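Local atomic coordinates of hypoxanthine-guanine-xanthine phosphoribosyltransferase (Tritrichomonas foetus, PDB entry 1HGX), a protein that salvages purine bases for a parasite unable to make purines de novo, transferring the phosphoribosyl group of 5-phospho-alpha-D-ribose 1-diphosphate to hypoxanthine, guanine or xanthine. Residues F150-Y160 with L171-E179. Sequence-based numbering, arbitrary orientation.
Sequences FVVENRYIIGY and LPVIGILKE. With 5GP (guanosine-5'-monophosphate), chain C.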
# COMPACT_ATOMS: atom_id res chain seq x y z
N PHE A 150 9.71 4.76 15.89
CA PHE A 150 9.53 4.82 17.34
C PHE A 150 9.94 3.52 18.04
O PHE A 150 9.82 2.42 17.48
CB PHE A 150 8.05 5.01 17.69
CG PHE A 150 7.35 6.10 16.92
CD1 PHE A 150 7.42 7.42 17.34
CD2 PHE A 150 6.58 5.79 15.80
CE1 PHE A 150 6.72 8.43 16.66
CE2 PHE A 150 5.89 6.78 15.12
CZ PHE A 150 5.96 8.10 15.55
N VAL A 151 10.37 3.65 19.29
CA VAL A 151 10.69 2.48 20.09
C VAL A 151 9.44 2.30 20.93
O VAL A 151 8.98 3.23 21.60
CB VAL A 151 11.92 2.70 20.96
CG1 VAL A 151 12.05 1.56 21.98
CG2 VAL A 151 13.15 2.74 20.06
N VAL A 152 8.86 1.12 20.84
CA VAL A 152 7.61 0.80 21.50
C VAL A 152 7.81 -0.17 22.68
O VAL A 152 8.78 -0.92 22.71
CB VAL A 152 6.65 0.25 20.42
CG1 VAL A 152 6.42 -1.24 20.56
CG2 VAL A 152 5.38 1.05 20.37
N GLU A 153 6.93 -0.13 23.66
CA GLU A 153 7.07 -1.03 24.80
C GLU A 153 6.60 -2.43 24.46
O GLU A 153 5.88 -2.63 23.48
CB GLU A 153 6.31 -0.50 26.02
CG GLU A 153 4.85 -0.21 25.75
CD GLU A 153 4.21 0.52 26.87
OE1 GLU A 153 4.55 1.72 27.07
OE2 GLU A 153 3.38 -0.07 27.57
N ASN A 154 7.00 -3.38 25.29
CA ASN A 154 6.67 -4.78 25.09
C ASN A 154 5.21 -5.15 25.33
O ASN A 154 4.89 -5.86 26.29
CB ASN A 154 7.59 -5.65 25.96
CG ASN A 154 7.58 -7.11 25.56
OD1 ASN A 154 6.95 -7.50 24.57
ND2 ASN A 154 8.27 -7.93 26.32
N ARG A 155 4.33 -4.66 24.46
CA ARG A 155 2.90 -4.94 24.55
C ARG A 155 2.42 -5.20 23.12
O ARG A 155 3.17 -4.99 22.16
CB ARG A 155 2.13 -3.75 25.13
CG ARG A 155 2.53 -3.32 26.55
CD ARG A 155 2.14 -4.34 27.61
NE ARG A 155 0.71 -4.64 27.58
CZ ARG A 155 -0.24 -3.89 28.14
NH1 ARG A 155 0.07 -2.78 28.79
NH2 ARG A 155 -1.51 -4.24 27.99
N TYR A 156 1.18 -5.67 22.96
CA TYR A 156 0.66 -5.93 21.62
C TYR A 156 0.19 -4.61 21.04
O TYR A 156 -0.77 -4.02 21.53
CB TYR A 156 -0.50 -6.93 21.63
CG TYR A 156 -0.81 -7.43 20.23
CD1 TYR A 156 -0.03 -8.43 19.65
CD2 TYR A 156 -1.83 -6.86 19.46
CE1 TYR A 156 -0.25 -8.84 18.35
CE2 TYR A 156 -2.05 -7.27 18.16
CZ TYR A 156 -1.26 -8.26 17.61
OH TYR A 156 -1.48 -8.68 16.32
N ILE A 157 0.91 -4.16 20.03
CA ILE A 157 0.63 -2.91 19.35
C ILE A 157 -0.49 -3.04 18.32
O ILE A 157 -0.53 -3.99 17.53
CB ILE A 157 1.94 -2.33 18.73
CG1 ILE A 157 3.01 -2.19 19.82
CG2 ILE A 157 1.69 -0.99 18.04
CD1 ILE A 157 2.54 -1.42 21.07
N ILE A 158 -1.34 -2.03 18.30
CA ILE A 158 -2.49 -2.00 17.42
C ILE A 158 -2.64 -0.60 16.77
O ILE A 158 -2.15 0.39 17.32
CB ILE A 158 -3.75 -2.43 18.25
CG1 ILE A 158 -4.60 -3.40 17.46
CG2 ILE A 158 -4.53 -1.24 18.80
CD1 ILE A 158 -3.88 -4.67 17.15
N GLY A 159 -3.22 -0.55 15.57
CA GLY A 159 -3.45 0.72 14.89
C GLY A 159 -2.48 1.11 13.79
O GLY A 159 -1.36 0.58 13.70
N TYR A 160 -2.92 2.00 12.91
CA TYR A 160 -2.11 2.50 11.80
C TYR A 160 -1.43 1.36 11.04
O TYR A 160 -0.21 1.33 10.88
CB TYR A 160 -1.07 3.50 12.33
CG TYR A 160 -0.33 4.24 11.25
CD1 TYR A 160 -1.01 5.08 10.36
CD2 TYR A 160 1.05 4.10 11.10
CE1 TYR A 160 -0.32 5.76 9.35
CE2 TYR A 160 1.74 4.76 10.09
CZ TYR A 160 1.05 5.59 9.22
OH TYR A 160 1.75 6.25 8.25
N LEU A 171 -7.29 2.50 12.70
CA LEU A 171 -7.08 3.46 13.78
C LEU A 171 -5.99 4.45 13.39
O LEU A 171 -4.93 4.05 12.90
CB LEU A 171 -6.67 2.74 15.06
CG LEU A 171 -7.82 2.31 15.98
CD1 LEU A 171 -9.00 1.79 15.19
CD2 LEU A 171 -7.31 1.27 16.94
N PRO A 172 -6.23 5.74 13.59
CA PRO A 172 -5.26 6.78 13.24
C PRO A 172 -4.12 6.95 14.27
O PRO A 172 -3.36 7.92 14.20
CB PRO A 172 -6.13 8.03 13.15
CG PRO A 172 -7.13 7.80 14.23
CD PRO A 172 -7.51 6.35 14.03
N VAL A 173 -4.01 6.00 15.19
CA VAL A 173 -2.99 6.06 16.23
C VAL A 173 -2.31 4.70 16.40
O VAL A 173 -2.77 3.69 15.87
CB VAL A 173 -3.61 6.43 17.61
CG1 VAL A 173 -4.33 7.77 17.55
CG2 VAL A 173 -4.58 5.34 18.06
N ILE A 174 -1.21 4.70 17.13
CA ILE A 174 -0.51 3.47 17.45
C ILE A 174 -0.82 3.33 18.95
O ILE A 174 -0.60 4.26 19.72
CB ILE A 174 1.01 3.62 17.20
CG1 ILE A 174 1.28 3.60 15.69
CG2 ILE A 174 1.79 2.53 17.94
CD1 ILE A 174 2.70 3.95 15.34
N GLY A 175 -1.39 2.20 19.34
CA GLY A 175 -1.73 2.03 20.74
C GLY A 175 -1.62 0.60 21.20
O GLY A 175 -1.31 -0.29 20.41
N ILE A 176 -1.90 0.38 22.48
CA ILE A 176 -1.83 -0.94 23.10
C ILE A 176 -3.20 -1.60 23.14
O ILE A 176 -4.18 -0.98 23.55
CB ILE A 176 -1.29 -0.82 24.56
CG1 ILE A 176 0.16 -0.31 24.54
CG2 ILE A 176 -1.39 -2.16 25.29
CD1 ILE A 176 0.70 0.09 25.89
N LEU A 177 -3.25 -2.85 22.71
CA LEU A 177 -4.50 -3.62 22.70
C LEU A 177 -4.79 -4.01 24.15
O LEU A 177 -3.88 -4.47 24.85
CB LEU A 177 -4.30 -4.88 21.84
CG LEU A 177 -5.43 -5.73 21.24
CD1 LEU A 177 -5.39 -7.12 21.81
CD2 LEU A 177 -6.78 -5.08 21.42
N LYS A 178 -6.01 -3.76 24.61
CA LYS A 178 -6.40 -4.11 25.98
C LYS A 178 -6.20 -5.59 26.22
O LYS A 178 -6.35 -6.39 25.29
CB LYS A 178 -7.88 -3.83 26.23
CG LYS A 178 -8.25 -2.41 26.54
CD LYS A 178 -9.74 -2.33 26.80
CE LYS A 178 -10.19 -0.90 26.98
NZ LYS A 178 -11.64 -0.80 27.26
N GLU A 179 -5.93 -5.96 27.46
CA GLU A 179 -5.73 -7.36 27.82
C GLU A 179 -7.04 -8.13 27.66
O GLU A 179 -7.14 -9.29 28.07
CB GLU A 179 -5.22 -7.48 29.25
CG GLU A 179 -3.80 -7.00 29.43
CD GLU A 179 -2.84 -7.71 28.50
OE1 GLU A 179 -2.88 -8.96 28.44
OE2 GLU A 179 -2.05 -7.03 27.82
P 5GP C . 9.77 -10.96 14.97
O1P 5GP C . 10.61 -9.74 14.98
O2P 5GP C . 10.17 -11.91 13.92
O3P 5GP C . 9.66 -11.55 16.31
O5' 5GP C . 8.31 -10.47 14.74
C5' 5GP C . 7.93 -9.40 13.89
C4' 5GP C . 6.70 -9.80 13.18
O4' 5GP C . 5.57 -9.97 14.06
C3' 5GP C . 6.29 -8.79 12.16
O3' 5GP C . 5.56 -9.52 11.18
C2' 5GP C . 5.35 -7.97 12.96
O2' 5GP C . 4.45 -7.30 12.10
C1' 5GP C . 4.61 -8.94 13.88
N9 5GP C . 4.35 -8.28 15.22
C8 5GP C . 5.26 -8.15 16.25
N7 5GP C . 4.80 -7.48 17.29
C5 5GP C . 3.50 -7.12 16.94
C6 5GP C . 2.58 -6.28 17.63
O6 5GP C . 2.68 -5.83 18.77
N1 5GP C . 1.46 -5.97 16.87
C2 5GP C . 1.23 -6.44 15.58
N2 5GP C . 0.04 -6.15 15.04
N3 5GP C . 2.08 -7.26 14.93
C4 5GP C . 3.22 -7.55 15.65
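Bends at chi2 and chi3 (-69° at chi2) fold the Arg155 chain back across Ile176, so that CG2 of Ile176 lies over one face of the guanidinium, 3.4 Å from Arg155 NH2. The same nitrogen reaches Glu179 OE2 at 2.8 Å in a bent salt bridge: it uses the anti lone pair of the oxygen, and the two flat groups are turned 46° apart. Glu179 is poorly ordered, but Arg155 NH2 has a second carboxylate partner in Glu11. The other branch of Ile176 ends at CD1, which abuts Glu153 OE2, an oxygen that is itself salt-bridged to Arg12 of strand 10-15.

The backbones join as a short antiparallel pair. Ile158 and Gly175 exchange two hydrogen bonds, Leu177 N binds Tyr156 O at 3.0 Å, and Tyr160 N takes Leu171 O beyond the strand. Beside the non-hydrogen-bonded pair Ile157-Ile176, Ile157 CG2 meets Ile174 CG2 at 3.5 Å. With CG anti to the backbone N (chi1 -166°), Tyr156 lays one ring face over the guanine of GMP, offset so that N1 sits toward the rim, while Leu177 CB touches the ring edge at Tyr156 CD2, 4.0 Å away. Tyr156 OH is held by Asp163 O.

Strand 174-177 thus lies between 10-15 and 157-158 in the small sheet that forms the hood of the phosphoribosyltransferase. It bonds Tyr156 O and both polar backbone atoms of Ile158; Ile157, in the non-hydrogen-bonded pair between, turns its backbone to the base: Ile157 N donates to GMP O6 (2.7 Å) and Ile157 O accepts from N1, a pattern consistent with recognition of 6-oxopurines.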